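Local coordinates for protein galactan 1,3-beta-galactosidase (Phanerochaete chrysosporium, PDB 7BYS) that probably trims galactose from beta-1,3-galactan as an exo-acting family 43 glycoside hydrolase, and carries a calcium-containing carbohydrate-binding module, at residues A[46-51]-A[78-83]; A[213-218]-A[281-286]. All blocks are in the same frame, centred on the assembly; numbering follows the deposited sequence.

Interaction 1 of 2, residues A[46-51]-A[78-83]; sequences KAVSCY and NVVERP
V48 and P83 mark the closest approach of two strand segments that run in broadly the same direction without pairing, their CA atoms 7.2 Å apart. The segments belong to successive blades of the five-bladed beta-propeller of family 43: 46-51 leads into the third strand of one four-stranded blade, and 78-83 opens the first strand of the next. The case illustrates how propeller blades are joined by apolar side chains between sheets. V48 points at the opposing strand and divides its two methyls between two partners. CG1, set anti to the backbone N (chi1 175°), rests against the ring of P83, 3.9 Å from its CB and equally near its CG. The other methyl, CG2, meets CG1 of V80 at 3.9 Å, the two valines crossing at about a right angle. V80 and P83, three positions apart, can both face V48 because R82 between them takes a left-handed backbone conformation (phi 52°, psi 55°), which turns the strand. E81, next to V80, points away from the contact. Both E81 and R82 are galactose-binding residues in another crystal structure of this protein, which is consistent with the buried trio lying behind part of the sugar site. F34 and M96 also pack on V48, while F98 packs on V80, extending the apolar layer into both blades. The C50–C119 disulfide supplies a covalent tie from strand 48-53 to the loop ahead of strand 123-128. Beside the methyls, a water that has more acceptors around it than protons to give lies within bonding distance of two main-chain oxygens, 2.9 Å from O of V80 and 3.2 Å from O of A47.

Interaction 2 of 2, residues A[213-218]-A[281-286]; sequences NKWFSA and APQIVH
Two carbonyl oxygens share NE2 of Q283, the amide nitrogen that lies beside the indole of W215 without bonding to it: NE2 donates to O of D230 and, more weakly and at a bent 130°, to O of P282. D230 lies on the strand that pairs with 214-218, so the amide ties the last blade of the beta-propeller, which contains strand 283-284, to the blade before it. A bend at chi2 folds the chain of Q283 back to reach the carbonyl of its own neighbour. Apolar contact does the rest, and it is a clear example of a proline–tryptophan CH-pi interaction. P282 lays its ring across the indole of W215. CD of P282 stands 3.6 Å from the centroid of the six-membered ring and only 16° off its normal, while CG reaches 3.6 Å from CG of W215, toward the pyrrole part. The indole is offered to P282 by a chi1 of 72°, which holds its CG between the backbone N and the carbonyl carbon. I201 of the neighbouring strand and I231, just after strand 229-230, also touch the tryptophan, and L275 touches P282 in the other blade. With an alanine here instead of W215, P282 would probably lose the aromatic face it lies on and A281 its apolar neighbour, opening a gap between the two blades. At the far end of the indole, CB of A281 approaches obliquely, closing to 3.4 Å from CZ2.

Overall arrangement
Both contacts are seams between neighbouring blades of one five-bladed propeller. Interaction 1 joins the first blade to the second, and interaction 2, later in the chain and opening only after interaction 1 has closed, joins the fourth to the fifth. Their centres lie 27 Å apart and their nearest atoms about 8 Å, without touching. N243, on the first strand of the fifth blade, connects the surroundings of both: its O accepts a hydrogen bond from NH1 of R82, and its N donates to OD1 of N213. Interaction 1 holds galactose-binding residues, whereas interaction 2 lies away from the annotated sites, although its fifth blade also carries Q242, which binds galactose in another structure of this protein.

Interaction 1 of 2, residues A[46-51]-A[78-83]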
ATOM      1  N   LYS A  46      -4.605  -2.379 -18.457  1.00 12.18           N
ATOM      2  CA  LYS A  46      -3.587  -3.120 -19.181  1.00 12.51           C
ATOM      3  C   LYS A  46      -3.624  -4.605 -18.857  1.00 13.11           C
ATOM      4  O   LYS A  46      -3.654  -5.430 -19.772  1.00 13.61           O
ATOM      5  CB  LYS A  46      -2.191  -2.563 -18.874  1.00 12.75           C
ATOM      6  CG  LYS A  46      -1.071  -3.344 -19.555  1.00 14.73           C
ATOM      7  CD  LYS A  46       0.283  -2.710 -19.279  1.00 19.14           C
ATOM      8  CE  LYS A  46       1.413  -3.547 -19.859  1.00 21.37           C
ATOM      9  NZ  LYS A  46       1.483  -3.414 -21.340  1.00 34.06           N
ATOM     10  N   ALA A  47      -3.627  -4.967 -17.569  1.00 11.43           N
ATOM     11  CA  ALA A  47      -3.740  -6.368 -17.183  1.00 10.55           C
ATOM     12  C   ALA A  47      -3.992  -6.456 -15.689  1.00  8.84           C
ATOM     13  O   ALA A  47      -3.642  -5.548 -14.925  1.00 10.11           O
ATOM     14  CB  ALA A  47      -2.465  -7.145 -17.523  1.00 12.13           C
ATOM     15  N   VAL A  48      -4.596  -7.568 -15.276  1.00  9.33           N
ATOM     16  CA  VAL A  48      -4.492  -8.026 -13.893  1.00  7.71           C
ATOM     17  C   VAL A  48      -3.301  -8.977 -13.867  1.00 10.57           C
ATOM     18  O   VAL A  48      -3.326 -10.023 -14.520  1.00  9.55           O
ATOM     19  CB  VAL A  48      -5.772  -8.721 -13.407  1.00  9.33           C
ATOM     20  CG1 VAL A  48      -5.558  -9.291 -11.994  1.00 10.22           C
ATOM     21  CG2 VAL A  48      -6.950  -7.751 -13.400  1.00 10.96           C
ATOM     22  N   SER A  49      -2.253  -8.599 -13.140  1.00  9.39           N
ATOM     23  CA  SER A  49      -1.056  -9.401 -13.000  1.00  9.28           C
ATOM     24  C   SER A  49      -1.258 -10.527 -11.991  1.00 11.08           C
ATOM     25  O   SER A  49      -2.225 -10.546 -11.217  1.00 10.97           O
ATOM     26  CB  SER A  49       0.100  -8.521 -12.543  1.00 10.78           C
ATOM     27  OG  SER A  49      -0.266  -7.857 -11.337  1.00 11.73           O
ATOM     28  N   CYS A  50      -0.325 -11.477 -12.010  1.00 10.42           N
ATOM     29  CA  CYS A  50      -0.346 -12.605 -11.092  1.00 10.65           C
ATOM     30  C   CYS A  50       1.086 -12.943 -10.725  1.00 11.55           C
ATOM     31  O   CYS A  50       1.862 -13.357 -11.596  1.00 13.50           O
ATOM     32  CB  CYS A  50      -1.010 -13.822 -11.752  1.00 11.77           C
ATOM     33  SG  CYS A  50      -1.517 -15.112 -10.537  1.00 14.23           S
ATOM     34  N   TYR A  51       1.423 -12.787  -9.447  1.00 10.73           N
ATOM     35  CA  TYR A  51       2.739 -13.119  -8.919  1.00 12.04           C
ATOM     36  C   TYR A  51       2.583 -14.171  -7.834  1.00 11.58           C
ATOM     37  O   TYR A  51       1.620 -14.140  -7.068  1.00 11.17           O
ATOM     38  CB  TYR A  51       3.409 -11.894  -8.283  1.00 10.83           C
ATOM     39  CG  TYR A  51       3.687 -10.743  -9.214  1.00 10.80           C
ATOM     40  CD1 TYR A  51       2.684  -9.866  -9.574  1.00  9.83           C
ATOM     41  CD2 TYR A  51       4.972 -10.523  -9.709  1.00  9.40           C
ATOM     42  CE1 TYR A  51       2.932  -8.808 -10.423  1.00  9.06           C
ATOM     43  CE2 TYR A  51       5.238  -9.459 -10.561  1.00  9.20           C
ATOM     44  CZ  TYR A  51       4.218  -8.604 -10.915  1.00 10.01           C
ATOM     45  OH  TYR A  51       4.427  -7.528 -11.754  1.00 10.81           O
ATOM     46  N   ASN A  78     -11.069   1.157 -20.624  1.00 15.78           N
ATOM     47  CA  ASN A  78     -11.913   1.060 -19.443  1.00 14.79           C
ATOM     48  C   ASN A  78     -11.051   0.897 -18.195  1.00 14.78           C
ATOM     49  O   ASN A  78      -9.825   0.785 -18.271  1.00 15.11           O
ATOM     50  CB  ASN A  78     -12.886  -0.106 -19.587  1.00 14.21           C
ATOM     51  CG  ASN A  78     -14.037   0.215 -20.508  1.00 19.24           C
ATOM     52  OD1 ASN A  78     -14.076  -0.232 -21.651  1.00 22.70           O
ATOM     53  ND2 ASN A  78     -14.982   0.996 -20.015  1.00 24.93           N
ATOM     54  N   VAL A  79     -11.724   0.863 -17.048  1.00 13.96           N
ATOM     55  CA  VAL A  79     -11.088   0.790 -15.737  1.00 12.96           C
ATOM     56  C   VAL A  79     -11.312  -0.601 -15.150  1.00 10.60           C
ATOM     57  O   VAL A  79     -12.445  -1.098 -15.117  1.00 10.54           O
ATOM     58  CB  VAL A  79     -11.647   1.872 -14.803  1.00 14.73           C
ATOM     59  CG1 VAL A  79     -11.187   1.636 -13.377  1.00 16.22           C
ATOM     60  CG2 VAL A  79     -11.230   3.262 -15.289  1.00 21.07           C
ATOM     61  N   VAL A  80     -10.229  -1.234 -14.703  1.00  9.75           N
ATOM     62  CA  VAL A  80     -10.289  -2.494 -13.963  1.00  9.17           C
ATOM     63  C   VAL A  80      -9.428  -2.290 -12.730  1.00  9.87           C
ATOM     64  O   VAL A  80      -8.206  -2.129 -12.852  1.00 11.27           O
ATOM     65  CB  VAL A  80      -9.769  -3.678 -14.790  1.00 11.14           C
ATOM     66  CG1 VAL A  80      -9.598  -4.908 -13.897  1.00 10.65           C
ATOM     67  CG2 VAL A  80     -10.714  -3.987 -15.944  1.00 13.63           C
ATOM     68  N   GLU A  81     -10.054  -2.274 -11.546  1.00  8.93           N
ATOM     69  CA  GLU A  81      -9.345  -1.899 -10.332  1.00  8.99           C
ATOM     70  C   GLU A  81      -9.598  -2.893  -9.213  1.00  8.33           C
ATOM     71  O   GLU A  81     -10.651  -3.535  -9.150  1.00  8.70           O
ATOM     72  CB  GLU A  81      -9.727  -0.487  -9.854  1.00 10.21           C
ATOM     73  CG  GLU A  81      -9.082   0.612 -10.719  1.00 11.31           C
ATOM     74  CD  GLU A  81      -9.539   2.017 -10.376  1.00 15.83           C
ATOM     75  OE1 GLU A  81     -10.398   2.183  -9.492  1.00 14.13           O
ATOM     76  OE2 GLU A  81      -9.037   2.970 -11.006  1.00 15.71           O
ATOM     77  N   ARG A  82      -8.618  -2.983  -8.319  1.00  7.77           N
ATOM     78  CA  ARG A  82      -8.730  -3.713  -7.064  1.00  7.80           C
ATOM     79  C   ARG A  82      -9.215  -5.162  -7.233  1.00  8.07           C
ATOM     80  O   ARG A  82     -10.192  -5.569  -6.619  1.00  9.68           O
ATOM     81  CB  ARG A  82      -9.590  -2.954  -6.061  1.00  6.96           C
ATOM     82  CG  ARG A  82      -8.970  -1.604  -5.681  1.00  7.04           C
ATOM     83  CD  ARG A  82      -9.845  -0.791  -4.727  1.00  8.39           C
ATOM     84  NE  ARG A  82      -9.230   0.512  -4.450  1.00  8.79           N
ATOM     85  CZ  ARG A  82      -8.232   0.716  -3.594  1.00  7.70           C
ATOM     86  NH1 ARG A  82      -7.733  -0.276  -2.868  1.00  9.40           N
ATOM     87  NH2 ARG A  82      -7.750   1.944  -3.442  1.00 10.61           N
ATOM     88  N   PRO A  83      -8.532  -5.955  -8.065  1.00  7.73           N
ATOM     89  CA  PRO A  83      -8.936  -7.354  -8.224  1.00  6.45           C
ATOM     90  C   PRO A  83      -8.810  -8.117  -6.910  1.00  8.53           C
ATOM     91  O   PRO A  83      -7.958  -7.824  -6.072  1.00  8.61           O
ATOM     92  CB  PRO A  83      -7.938  -7.887  -9.257  1.00  8.59           C
ATOM     93  CG  PRO A  83      -6.692  -7.057  -9.007  1.00  8.09           C
ATOM     94  CD  PRO A  83      -7.226  -5.681  -8.699  1.00  8.23           C
TER
HETATM   95  O   HOH W   1      -5.887  -3.631 -13.716  1.00 24.85           O

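Interaction 2 of 2, residues A[213-218]-A[281-286]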
ATOM      1  N   ASN A 213      -6.694   6.298   7.333  1.00  7.80           N
ATOM      2  CA  ASN A 213      -7.515   5.104   7.201  1.00  7.32           C
ATOM      3  C   ASN A 213      -7.988   4.638   8.579  1.00  7.61           C
ATOM      4  O   ASN A 213      -7.364   4.922   9.609  1.00 10.09           O
ATOM      5  CB  ASN A 213      -6.738   3.991   6.487  1.00  8.39           C
ATOM      6  CG  ASN A 213      -6.666   4.177   4.967  1.00  8.40           C
ATOM      7  OD1 ASN A 213      -6.508   3.201   4.235  1.00  9.64           O
ATOM      8  ND2 ASN A 213      -6.743   5.414   4.492  1.00  8.45           N
ATOM      9  N   LYS A 214      -9.109   3.917   8.586  1.00  8.00           N
ATOM     10  CA  LYS A 214      -9.839   3.617   9.810  1.00  8.86           C
ATOM     11  C   LYS A 214     -10.094   2.119   9.943  1.00 10.42           C
ATOM     12  O   LYS A 214     -10.150   1.385   8.953  1.00  9.91           O
ATOM     13  CB  LYS A 214     -11.209   4.318   9.847  1.00  9.72           C
ATOM     14  CG  LYS A 214     -11.177   5.803   9.546  1.00 10.77           C
ATOM     15  CD  LYS A 214     -10.530   6.595  10.668  1.00 13.28           C
ATOM     16  CE  LYS A 214     -10.576   8.086  10.367  1.00 12.57           C
ATOM     17  NZ  LYS A 214      -9.884   8.870  11.434  1.00 16.67           N
ATOM     18  N   TRP A 215     -10.288   1.684  11.191  1.00  9.99           N
ATOM     19  CA  TRP A 215     -10.713   0.324  11.498  1.00  9.56           C
ATOM     20  C   TRP A 215     -12.048   0.337  12.237  1.00  9.05           C
ATOM     21  O   TRP A 215     -12.370   1.294  12.957  1.00  9.57           O
ATOM     22  CB  TRP A 215      -9.644  -0.455  12.297  1.00 10.85           C
ATOM     23  CG  TRP A 215      -9.471  -0.046  13.724  1.00 10.87           C
ATOM     24  CD1 TRP A 215      -8.605   0.897  14.221  1.00 11.01           C
ATOM     25  CD2 TRP A 215     -10.158  -0.594  14.853  1.00 12.29           C
ATOM     26  NE1 TRP A 215      -8.728   0.970  15.590  1.00 12.24           N
ATOM     27  CE2 TRP A 215      -9.677   0.070  16.001  1.00 12.02           C
ATOM     28  CE3 TRP A 215     -11.147  -1.571  15.004  1.00 12.18           C
ATOM     29  CZ2 TRP A 215     -10.146  -0.219  17.284  1.00 12.27           C
ATOM     30  CZ3 TRP A 215     -11.609  -1.859  16.275  1.00 14.66           C
ATOM     31  CH2 TRP A 215     -11.106  -1.183  17.401  1.00 13.79           C
ATOM     32  N   PHE A 216     -12.808  -0.749  12.044  1.00  8.21           N
ATOM     33  CA  PHE A 216     -14.105  -1.005  12.666  1.00  8.69           C
ATOM     34  C   PHE A 216     -14.134  -2.492  12.988  1.00  9.85           C
ATOM     35  O   PHE A 216     -13.533  -3.287  12.266  1.00  9.91           O
ATOM     36  CB  PHE A 216     -15.268  -0.757  11.684  1.00  9.86           C
ATOM     37  CG  PHE A 216     -15.145   0.508  10.862  1.00  8.77           C
ATOM     38  CD1 PHE A 216     -14.245   0.595   9.809  1.00 10.21           C
ATOM     39  CD2 PHE A 216     -15.987   1.586  11.102  1.00 10.09           C
ATOM     40  CE1 PHE A 216     -14.157   1.755   9.044  1.00 10.12           C
ATOM     41  CE2 PHE A 216     -15.906   2.752  10.324  1.00  9.96           C
ATOM     42  CZ  PHE A 216     -14.989   2.829   9.304  1.00 11.93           C
ATOM     43  N   SER A 217     -14.826  -2.890  14.052  1.00 10.05           N
ATOM     44  CA  SER A 217     -14.946  -4.316  14.338  1.00  9.65           C
ATOM     45  C   SER A 217     -16.393  -4.677  14.641  1.00  9.95           C
ATOM     46  O   SER A 217     -17.201  -3.835  15.048  1.00 11.15           O
ATOM     47  CB  SER A 217     -14.076  -4.781  15.511  1.00 15.15           C
ATOM     48  OG  SER A 217     -14.404  -4.080  16.689  1.00 16.54           O
ATOM     49  N   ALA A 218     -16.702  -5.956  14.432  1.00  9.46           N
ATOM     50  CA  ALA A 218     -18.031  -6.486  14.706  1.00 11.00           C
ATOM     51  C   ALA A 218     -17.906  -7.979  14.963  1.00 12.12           C
ATOM     52  O   ALA A 218     -16.959  -8.620  14.504  1.00 11.16           O
ATOM     53  CB  ALA A 218     -18.962  -6.236  13.515  1.00 10.84           C
ATOM     54  N   ALA A 281      -6.952  -3.269  19.700  1.00 26.21           N
ATOM     55  CA  ALA A 281      -7.225  -2.406  18.570  1.00 19.55           C
ATOM     56  C   ALA A 281      -6.087  -2.558  17.580  1.00 24.65           C
ATOM     57  O   ALA A 281      -4.921  -2.550  17.995  1.00 24.12           O
ATOM     58  CB  ALA A 281      -7.285  -0.956  19.053  1.00 23.97           C
ATOM     59  N   PRO A 282      -6.361  -2.725  16.287  1.00 14.26           N
ATOM     60  CA  PRO A 282      -5.260  -2.841  15.323  1.00 16.73           C
ATOM     61  C   PRO A 282      -4.590  -1.493  15.098  1.00 15.82           C
ATOM     62  O   PRO A 282      -5.246  -0.452  15.061  1.00 15.27           O
ATOM     63  CB  PRO A 282      -5.947  -3.348  14.050  1.00 15.46           C
ATOM     64  CG  PRO A 282      -7.382  -2.929  14.196  1.00 16.76           C
ATOM     65  CD  PRO A 282      -7.677  -2.976  15.672  1.00 14.70           C
ATOM     66  N   GLN A 283      -3.267  -1.519  14.978  1.00 12.17           N
ATOM     67  CA  GLN A 283      -2.478  -0.316  14.741  1.00 11.78           C
ATOM     68  C   GLN A 283      -1.329  -0.669  13.817  1.00 11.29           C
ATOM     69  O   GLN A 283      -0.673  -1.694  14.008  1.00 10.41           O
ATOM     70  CB  GLN A 283      -1.895   0.248  16.044  1.00 16.53           C
ATOM     71  CG  GLN A 283      -2.883   0.994  16.933  1.00 26.15           C
ATOM     72  CD  GLN A 283      -3.529   2.178  16.240  1.00 31.07           C
ATOM     73  OE1 GLN A 283      -2.906   3.225  16.042  1.00 35.80           O
ATOM     74  NE2 GLN A 283      -4.785   2.014  15.860  1.00 25.95           N
ATOM     75  N   ILE A 284      -1.102   0.168  12.801  1.00 10.59           N
ATOM     76  CA  ILE A 284       0.070  -0.004  11.957  1.00  8.95           C
ATOM     77  C   ILE A 284       1.317   0.157  12.813  1.00 10.46           C
ATOM     78  O   ILE A 284       1.421   1.094  13.615  1.00 10.54           O
ATOM     79  CB  ILE A 284       0.042   1.017  10.808  1.00  9.18           C
ATOM     80  CG1 ILE A 284      -0.935   0.576   9.716  1.00  8.42           C
ATOM     81  CG2 ILE A 284       1.454   1.240  10.255  1.00  9.93           C
ATOM     82  CD1 ILE A 284      -1.098   1.590   8.588  1.00 11.10           C
ATOM     83  N   VAL A 285       2.252  -0.772  12.668  1.00  9.92           N
ATOM     84  CA  VAL A 285       3.592  -0.636  13.226  1.00 10.67           C
ATOM     85  C   VAL A 285       4.440   0.017  12.143  1.00  8.85           C
ATOM     86  O   VAL A 285       4.681  -0.580  11.090  1.00  9.20           O
ATOM     87  CB  VAL A 285       4.163  -2.005  13.599  1.00 10.14           C
ATOM     88  CG1 VAL A 285       5.582  -1.868  14.170  1.00 12.83           C
ATOM     89  CG2 VAL A 285       3.236  -2.713  14.580  1.00 10.58           C
ATOM     90  N   HIS A 286       4.867   1.254  12.372  1.00 10.45           N
ATOM     91  CA  HIS A 286       5.640   1.971  11.359  1.00 11.15           C
ATOM     92  C   HIS A 286       7.080   1.477  11.388  1.00 12.26           C
ATOM     93  O   HIS A 286       7.927   1.995  12.123  1.00 16.20           O
ATOM     94  CB  HIS A 286       5.571   3.474  11.575  1.00 11.90           C
ATOM     95  CG  HIS A 286       6.306   4.246  10.532  1.00 11.34           C
ATOM     96  ND1 HIS A 286       7.481   4.921  10.798  1.00 15.47           N
ATOM     97  CD2 HIS A 286       6.066   4.406   9.210  1.00  9.98           C
ATOM     98  CE1 HIS A 286       7.911   5.495   9.690  1.00 14.33           C
ATOM     99  NE2 HIS A 286       7.072   5.201   8.713  1.00 12.28           N
TER